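Local coordinates for glutathione S-transferase 2 (Heligmosomoides polygyrus, PDB 1TW9), which probably catalyses the conjugation of glutathione to electrophilic substrates, releasing a halide from halogenated ones, as a sigma-family glutathione transferase, at residues 121-126 with 171-175; 157-162 with 184-189. All coordinates share one frame; numbering follows the deposited sequence.

Contact 1: 121-126 with 171-175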
ATOM      1  N   LYS A 121      -0.597  25.875   5.195  1.00 37.08           N
ATOM      2  CA  LYS A 121      -0.473  25.528   6.619  1.00 36.60           C
ATOM      3  C   LYS A 121      -1.841  25.495   7.264  1.00 35.69           C
ATOM      4  O   LYS A 121      -2.322  24.461   7.744  1.00 34.63           O
ATOM      5  CB  LYS A 121       0.393  26.564   7.342  1.00 36.72           C
ATOM      6  CG  LYS A 121       0.649  26.353   8.843  1.00 37.13           C
ATOM      7  CD  LYS A 121       0.956  27.722   9.521  1.00 37.29           C
ATOM      8  CE  LYS A 121       1.970  27.662  10.677  1.00 38.85           C
ATOM      9  NZ  LYS A 121       1.398  27.521  12.082  1.00 39.29           N
ATOM     10  N   THR A 122      -2.485  26.649   7.249  1.00 34.81           N
ATOM     11  CA  THR A 122      -3.731  26.803   7.955  1.00 34.95           C
ATOM     12  C   THR A 122      -4.913  26.168   7.213  1.00 34.84           C
ATOM     13  O   THR A 122      -5.856  25.689   7.848  1.00 35.30           O
ATOM     14  CB  THR A 122      -3.986  28.309   8.307  1.00 34.82           C
ATOM     15  OG1 THR A 122      -5.294  28.459   8.861  1.00 35.09           O
ATOM     16  CG2 THR A 122      -4.003  29.205   7.080  1.00 35.61           C
ATOM     17  N   ASP A 123      -4.865  26.147   5.885  1.00 34.89           N
ATOM     18  CA  ASP A 123      -6.016  25.687   5.122  1.00 35.31           C
ATOM     19  C   ASP A 123      -6.035  24.181   4.919  1.00 35.31           C
ATOM     20  O   ASP A 123      -7.112  23.577   4.921  1.00 35.61           O
ATOM     21  CB  ASP A 123      -6.126  26.447   3.798  1.00 36.11           C
ATOM     22  CG  ASP A 123      -6.627  27.894   3.991  1.00 37.15           C
ATOM     23  OD1 ASP A 123      -6.793  28.319   5.161  1.00 39.17           O
ATOM     24  OD2 ASP A 123      -6.886  28.681   3.044  1.00 39.44           O
ATOM     25  N   VAL A 124      -4.864  23.569   4.751  1.00 34.05           N
ATOM     26  CA  VAL A 124      -4.828  22.138   4.479  1.00 33.51           C
ATOM     27  C   VAL A 124      -4.041  21.357   5.539  1.00 32.54           C
ATOM     28  O   VAL A 124      -4.542  20.351   6.051  1.00 32.24           O
ATOM     29  CB  VAL A 124      -4.360  21.800   3.006  1.00 33.59           C
ATOM     30  CG1 VAL A 124      -4.761  22.894   2.018  1.00 33.63           C
ATOM     31  CG2 VAL A 124      -2.873  21.505   2.918  1.00 33.98           C
ATOM     32  N   LEU A 125      -2.846  21.823   5.893  1.00 30.91           N
ATOM     33  CA  LEU A 125      -1.956  21.033   6.752  1.00 31.36           C
ATOM     34  C   LEU A 125      -2.620  20.722   8.090  1.00 30.96           C
ATOM     35  O   LEU A 125      -2.758  19.560   8.488  1.00 29.79           O
ATOM     36  CB  LEU A 125      -0.654  21.795   7.015  1.00 30.91           C
ATOM     37  CG  LEU A 125       0.611  21.018   7.325  1.00 30.98           C
ATOM     38  CD1 LEU A 125       1.380  21.685   8.458  1.00 29.97           C
ATOM     39  CD2 LEU A 125       0.377  19.571   7.583  1.00 27.58           C
ATOM     40  N   LEU A 126      -3.007  21.774   8.799  1.00 32.00           N
ATOM     41  CA  LEU A 126      -3.468  21.640  10.183  1.00 32.90           C
ATOM     42  C   LEU A 126      -4.791  20.857  10.302  1.00 33.85           C
ATOM     43  O   LEU A 126      -4.877  19.981  11.160  1.00 34.18           O
ATOM     44  CB  LEU A 126      -3.459  22.996  10.914  1.00 33.76           C
ATOM     45  CG  LEU A 126      -2.018  23.567  11.048  1.00 33.92           C
ATOM     46  CD1 LEU A 126      -2.028  24.939  11.673  1.00 36.90           C
ATOM     47  CD2 LEU A 126      -1.003  22.656  11.812  1.00 35.26           C
ATOM     48  N   VAL A 171       6.787  23.458  10.789  1.00 32.58           N
ATOM     49  CA  VAL A 171       5.643  24.068  11.409  1.00 31.94           C
ATOM     50  C   VAL A 171       5.593  23.612  12.858  1.00 32.04           C
ATOM     51  O   VAL A 171       4.964  22.563  13.151  1.00 28.61           O
ATOM     52  CB  VAL A 171       4.382  23.639  10.677  1.00 32.67           C
ATOM     53  CG1 VAL A 171       3.124  24.191  11.349  1.00 30.98           C
ATOM     54  CG2 VAL A 171       4.456  24.093   9.175  1.00 31.94           C
ATOM     55  N   PRO A 172       6.262  24.349  13.766  1.00 32.06           N
ATOM     56  CA  PRO A 172       6.309  23.965  15.191  1.00 33.11           C
ATOM     57  C   PRO A 172       4.963  23.597  15.800  1.00 33.35           C
ATOM     58  O   PRO A 172       4.919  22.670  16.630  1.00 35.56           O
ATOM     59  CB  PRO A 172       6.876  25.207  15.862  1.00 33.47           C
ATOM     60  CG  PRO A 172       7.766  25.777  14.856  1.00 33.56           C
ATOM     61  CD  PRO A 172       7.087  25.544  13.516  1.00 32.89           C
ATOM     62  N   GLU A 173       3.875  24.266  15.399  1.00 33.49           N
ATOM     63  CA  GLU A 173       2.555  24.010  15.973  1.00 34.33           C
ATOM     64  C   GLU A 173       1.958  22.657  15.536  1.00 32.16           C
ATOM     65  O   GLU A 173       0.927  22.241  16.008  1.00 30.36           O
ATOM     66  CB  GLU A 173       1.581  25.221  15.832  1.00 36.04           C
ATOM     67  CG  GLU A 173       0.669  25.342  14.614  1.00 39.47           C
ATOM     68  CD  GLU A 173      -0.311  26.544  14.708  1.00 40.89           C
ATOM     69  OE1 GLU A 173       0.050  27.654  14.217  1.00 49.82           O
ATOM     70  OE2 GLU A 173      -1.458  26.420  15.263  1.00 49.31           O
ATOM     71  N   TYR A 174       2.611  21.958  14.616  1.00 31.67           N
ATOM     72  CA  TYR A 174       2.082  20.682  14.101  1.00 32.17           C
ATOM     73  C   TYR A 174       1.727  19.697  15.201  1.00 31.20           C
ATOM     74  O   TYR A 174       0.751  18.984  15.113  1.00 31.44           O
ATOM     75  CB  TYR A 174       3.080  20.093  13.123  1.00 32.25           C
ATOM     76  CG  TYR A 174       2.651  18.793  12.447  1.00 32.06           C
ATOM     77  CD1 TYR A 174       1.940  18.800  11.276  1.00 34.19           C
ATOM     78  CD2 TYR A 174       2.998  17.583  12.973  1.00 29.06           C
ATOM     79  CE1 TYR A 174       1.538  17.609  10.682  1.00 33.59           C
ATOM     80  CE2 TYR A 174       2.636  16.406  12.387  1.00 29.65           C
ATOM     81  CZ  TYR A 174       1.864  16.429  11.253  1.00 31.54           C
ATOM     82  OH  TYR A 174       1.431  15.279  10.637  1.00 31.09           O
ATOM     83  N   ILE A 175       2.577  19.643  16.214  1.00 30.45           N
ATOM     84  CA  ILE A 175       2.468  18.704  17.278  1.00 30.96           C
ATOM     85  C   ILE A 175       1.662  19.168  18.494  1.00 29.53           C
ATOM     86  O   ILE A 175       1.393  18.380  19.435  1.00 29.91           O
ATOM     87  CB  ILE A 175       3.936  18.328  17.630  1.00 32.33           C
ATOM     88  CG1 ILE A 175       3.989  16.894  18.052  1.00 40.81           C
ATOM     89  CG2 ILE A 175       4.611  19.333  18.460  1.00 33.89           C
ATOM     90  CD1 ILE A 175       3.290  15.960  17.084  1.00 43.77           C
TER
HETATM   91  O   HOH W   1       3.614  26.851  14.185  1.00 45.31           O
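Lys121 reaches from helix 119-142 to the loop of residues 171-175 and meets Glu173 there, Lys121 NZ lying 2.5 Å from Glu173 OE1 in a short salt bridge. The two side chains run across each other at about a right angle. The lysine leaves its helix with CG anti to the backbone N (chi1 -179°) and bends near its end, at chi3 and chi4, which brings the ammonium group to the carboxylate. A water accepts from Lys121 NZ and from the backbone N of Glu173, so the lysine is joined directly to the Glu173 carboxylate and, through the water, to the main chain of the same residue.

Next to this polar bridge, Val171, Leu125 and Tyr174 make an apolar patch. Val171, the first residue to leave helical geometry after helix 155-170, divides its two methyls: CG1 packs against the lysine chain, 3.7 Å from Lys121 CE, while CG2 comes tip to tip with Leu125 CD1 at 4.0 Å. The other methyl of Leu125 goes to the tyrosine, CD2 approaching the ring edge in plane at 3.8 Å from Tyr174 CE1. Leu126 sets a methyl against the carboxylate, its CD1 3.8 Å from Glu173 CD, the two side chains again crossing steeply.

Arg129, further along helix 119-142, donates to the carbonyl oxygens of Glu173 and Tyr174, and the Tyr174 hydroxyl is hydrogen-bonded to that of Tyr98 on helix 82-101. Met167 and Thr168 of helix 155-170 also touch Tyr174. The contact thus joins the start of helix 119-142 to the turn leading from helix 155-170 into helix 179-189.

Contact 2: 157-162 with 184-189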
ATOM      1  N   ASP A 157       6.023   2.774  12.323  1.00 32.53           N
ATOM      2  CA  ASP A 157       6.563   3.694  13.341  1.00 32.66           C
ATOM      3  C   ASP A 157       7.623   4.642  12.726  1.00 32.84           C
ATOM      4  O   ASP A 157       7.607   5.852  12.963  1.00 31.57           O
ATOM      5  CB  ASP A 157       7.228   2.949  14.467  1.00 32.36           C
ATOM      6  CG  ASP A 157       6.285   2.196  15.313  1.00 34.42           C
ATOM      7  OD1 ASP A 157       5.267   2.775  15.841  1.00 33.02           O
ATOM      8  OD2 ASP A 157       6.566   0.956  15.532  1.00 35.32           O
ATOM      9  N   LEU A 158       8.543   4.081  11.959  1.00 32.41           N
ATOM     10  CA  LEU A 158       9.546   4.837  11.221  1.00 33.07           C
ATOM     11  C   LEU A 158       8.951   5.843  10.257  1.00 31.92           C
ATOM     12  O   LEU A 158       9.436   6.998  10.198  1.00 31.90           O
ATOM     13  CB  LEU A 158      10.585   3.958  10.442  1.00 33.21           C
ATOM     14  CG  LEU A 158      11.346   2.935  11.221  1.00 33.41           C
ATOM     15  CD1 LEU A 158      12.096   2.046  10.333  1.00 31.41           C
ATOM     16  CD2 LEU A 158      12.186   3.585  12.207  1.00 36.41           C
ATOM     17  N   LEU A 159       7.943   5.450   9.493  1.00 32.92           N
ATOM     18  CA  LEU A 159       7.360   6.309   8.487  1.00 33.27           C
ATOM     19  C   LEU A 159       6.643   7.505   9.187  1.00 32.39           C
ATOM     20  O   LEU A 159       6.812   8.657   8.771  1.00 32.55           O
ATOM     21  CB  LEU A 159       6.383   5.447   7.719  1.00 33.49           C
ATOM     22  CG  LEU A 159       5.629   6.057   6.578  1.00 34.52           C
ATOM     23  CD1 LEU A 159       6.610   6.450   5.484  1.00 36.00           C
ATOM     24  CD2 LEU A 159       4.604   5.124   6.052  1.00 33.70           C
ATOM     25  N   VAL A 160       5.850   7.188  10.197  1.00 32.65           N
ATOM     26  CA  VAL A 160       5.104   8.224  10.936  1.00 32.63           C
ATOM     27  C   VAL A 160       6.030   9.189  11.646  1.00 33.00           C
ATOM     28  O   VAL A 160       5.872  10.438  11.450  1.00 31.94           O
ATOM     29  CB  VAL A 160       4.019   7.627  11.830  1.00 33.56           C
ATOM     30  CG1 VAL A 160       3.323   8.739  12.687  1.00 33.79           C
ATOM     31  CG2 VAL A 160       2.924   6.952  10.921  1.00 31.61           C
ATOM     32  N   ALA A 161       7.024   8.665  12.385  1.00 32.67           N
ATOM     33  CA  ALA A 161       7.897   9.482  13.215  1.00 31.29           C
ATOM     34  C   ALA A 161       8.689  10.422  12.307  1.00 31.34           C
ATOM     35  O   ALA A 161       8.899  11.575  12.618  1.00 29.86           O
ATOM     36  CB  ALA A 161       8.857   8.626  14.040  1.00 32.59           C
ATOM     37  N   GLU A 162       9.115   9.935  11.150  1.00 31.23           N
ATOM     38  CA  GLU A 162       9.895  10.802  10.269  1.00 31.10           C
ATOM     39  C   GLU A 162       9.082  11.940   9.702  1.00 31.50           C
ATOM     40  O   GLU A 162       9.527  13.082   9.643  1.00 31.20           O
ATOM     41  CB  GLU A 162      10.521   9.954   9.132  1.00 31.54           C
ATOM     42  CG  GLU A 162      11.269  10.762   8.073  1.00 31.14           C
ATOM     43  CD  GLU A 162      12.623  11.350   8.542  1.00 33.75           C
ATOM     44  OE1 GLU A 162      13.062  12.336   7.903  1.00 34.53           O
ATOM     45  OE2 GLU A 162      13.244  10.916   9.573  1.00 33.67           O
ATOM     46  N   HIS A 184       6.058   9.645  20.704  1.00 29.38           N
ATOM     47  CA  HIS A 184       6.352   8.544  19.755  1.00 27.90           C
ATOM     48  C   HIS A 184       7.446   8.951  18.784  1.00 28.56           C
ATOM     49  O   HIS A 184       8.403   8.220  18.588  1.00 30.98           O
ATOM     50  CB  HIS A 184       5.086   8.093  19.024  1.00 28.16           C
ATOM     51  CG  HIS A 184       5.316   7.137  17.898  1.00 28.44           C
ATOM     52  ND1 HIS A 184       5.586   7.540  16.617  1.00 29.23           N
ATOM     53  CD2 HIS A 184       5.312   5.779  17.877  1.00 28.91           C
ATOM     54  CE1 HIS A 184       5.730   6.460  15.845  1.00 31.51           C
ATOM     55  NE2 HIS A 184       5.535   5.381  16.589  1.00 31.40           N
ATOM     56  N   MET A 185       7.326  10.137  18.230  1.00 29.95           N
ATOM     57  CA  MET A 185       8.335  10.669  17.351  1.00 32.10           C
ATOM     58  C   MET A 185       9.685  10.637  18.026  1.00 30.78           C
ATOM     59  O   MET A 185      10.693  10.185  17.426  1.00 32.99           O
ATOM     60  CB  MET A 185       7.937  12.084  16.933  1.00 32.81           C
ATOM     61  CG  MET A 185       8.764  12.692  15.858  1.00 36.91           C
ATOM     62  SD  MET A 185       9.166  14.421  16.188  1.00 41.36           S
ATOM     63  CE  MET A 185      10.590  13.808  16.910  1.00 40.13           C
ATOM     64  N   GLU A 186       9.742  11.080  19.283  1.00 29.34           N
ATOM     65  CA  GLU A 186      11.043  11.151  19.947  1.00 31.02           C
ATOM     66  C   GLU A 186      11.578   9.761  20.253  1.00 31.10           C
ATOM     67  O   GLU A 186      12.765   9.490  20.066  1.00 34.44           O
ATOM     68  CB  GLU A 186      10.939  11.972  21.180  1.00 32.17           C
ATOM     69  CG  GLU A 186      10.635  13.407  20.853  1.00 35.40           C
ATOM     70  CD  GLU A 186      11.762  14.260  20.259  1.00 43.29           C
ATOM     71  OE1 GLU A 186      11.450  15.457  20.023  1.00 51.14           O
ATOM     72  OE2 GLU A 186      12.931  13.832  20.011  1.00 46.38           O
ATOM     73  N   ARG A 187      10.700   8.884  20.682  1.00 30.78           N
ATOM     74  CA  ARG A 187      11.129   7.514  20.985  1.00 32.74           C
ATOM     75  C   ARG A 187      11.713   6.865  19.756  1.00 30.69           C
ATOM     76  O   ARG A 187      12.741   6.221  19.808  1.00 31.76           O
ATOM     77  CB  ARG A 187       9.886   6.752  21.393  1.00 32.65           C
ATOM     78  CG  ARG A 187       9.996   5.315  21.650  1.00 35.88           C
ATOM     79  CD  ARG A 187       8.590   4.741  21.938  1.00 40.19           C
ATOM     80  NE  ARG A 187       7.973   5.347  23.159  1.00 40.72           N
ATOM     81  CZ  ARG A 187       6.822   6.042  23.245  1.00 41.69           C
ATOM     82  NH1 ARG A 187       5.970   6.324  22.213  1.00 33.38           N
ATOM     83  NH2 ARG A 187       6.512   6.455  24.452  1.00 44.38           N
ATOM     84  N   ILE A 188      11.033   7.013  18.637  1.00 30.15           N
ATOM     85  CA  ILE A 188      11.472   6.355  17.408  1.00 30.04           C
ATOM     86  C   ILE A 188      12.781   6.949  16.926  1.00 30.43           C
ATOM     87  O   ILE A 188      13.694   6.270  16.539  1.00 32.12           O
ATOM     88  CB  ILE A 188      10.393   6.407  16.328  1.00 30.79           C
ATOM     89  CG1 ILE A 188       9.143   5.689  16.802  1.00 30.73           C
ATOM     90  CG2 ILE A 188      10.894   5.749  15.025  1.00 31.10           C
ATOM     91  CD1 ILE A 188       9.370   4.255  17.290  1.00 30.45           C
ATOM     92  N   GLN A 189      12.834   8.256  16.911  1.00 32.22           N
ATOM     93  CA  GLN A 189      13.983   8.939  16.328  1.00 32.28           C
ATOM     94  C   GLN A 189      15.200   8.938  17.215  1.00 32.35           C
ATOM     95  O   GLN A 189      16.294   9.255  16.706  1.00 33.44           O
ATOM     96  CB  GLN A 189      13.630  10.328  15.827  1.00 30.56           C
ATOM     97  CG  GLN A 189      12.503  10.265  14.741  1.00 33.94           C
ATOM     98  CD  GLN A 189      12.850  10.931  13.456  1.00 35.99           C
ATOM     99  OE1 GLN A 189      12.793  10.338  12.323  1.00 36.88           O
ATOM    100  NE2 GLN A 189      13.222  12.157  13.584  1.00 31.54           N
TER
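Asp157 OD1 is gripped twice: by the ring N-H of His184 and by the backbone N of Leu148. The histidine bond is short and nearly straight, 2.7 Å from His184 NE2 to Asp157 OD1 with an angle of 169° at the hydrogen. The oxygen lies close to the imidazole plane, whereas the donor comes to the anti side of the carboxylate and 32° out of its plane. The other carboxylate oxygen, OD2, takes the backbone N of Ser154, so both oxygens of this buried acid are held and its rotation is fixed. Such a surround would probably favour the charged carboxylate.

Next to the polar pair, Ala161 enters helix 179-189 as a single knob among His184, Met185, Ile188 and Gln189. Its CB sits 3.5 Å from Ile188 CB, a fit that its small side chain permits. Ile188 spreads its branches: CG1 lies over one face of the His184 ring, offset toward the rim, CD1 reaches Asp157 CB at 3.8 Å, and CG2 turns to Leu158 CD2, also at 3.8 Å. Glu162 OE2 is hydrogen-bonded to Gln20 of helix 16-24, and OE1 forms a salt bridge with Arg201.

The axes of segments 157-162 and 184-189 approach to 8.7 Å and cross at -118°. Asp157 accepting from Ser154 N, three residues earlier, is consistent with the N-capping box known at this helix start in glutathione transferases.

In the fold
Both contacts lie in the all-helical C-terminal domain: contact 2 uses the early part of helix 155-170, contact 1 the loop that follows it, packed on helix 119-142. The segments alternate along the chain, and the centres are 18 Å apart, with nearest atoms about 6 Å apart and not touching. Contact 2, 9 Å from the centre of the chain, is buried and meets the thioredoxin-like N-terminal domain, through Leu158 on helix 16-24 and Glu162 bonded to Gln20. Contact 1 is 20 Å from that centre and only partly buried. Glutathione transferases bind glutathione mainly through the N-terminal domain; neither contact includes a bound ligand in this apo model.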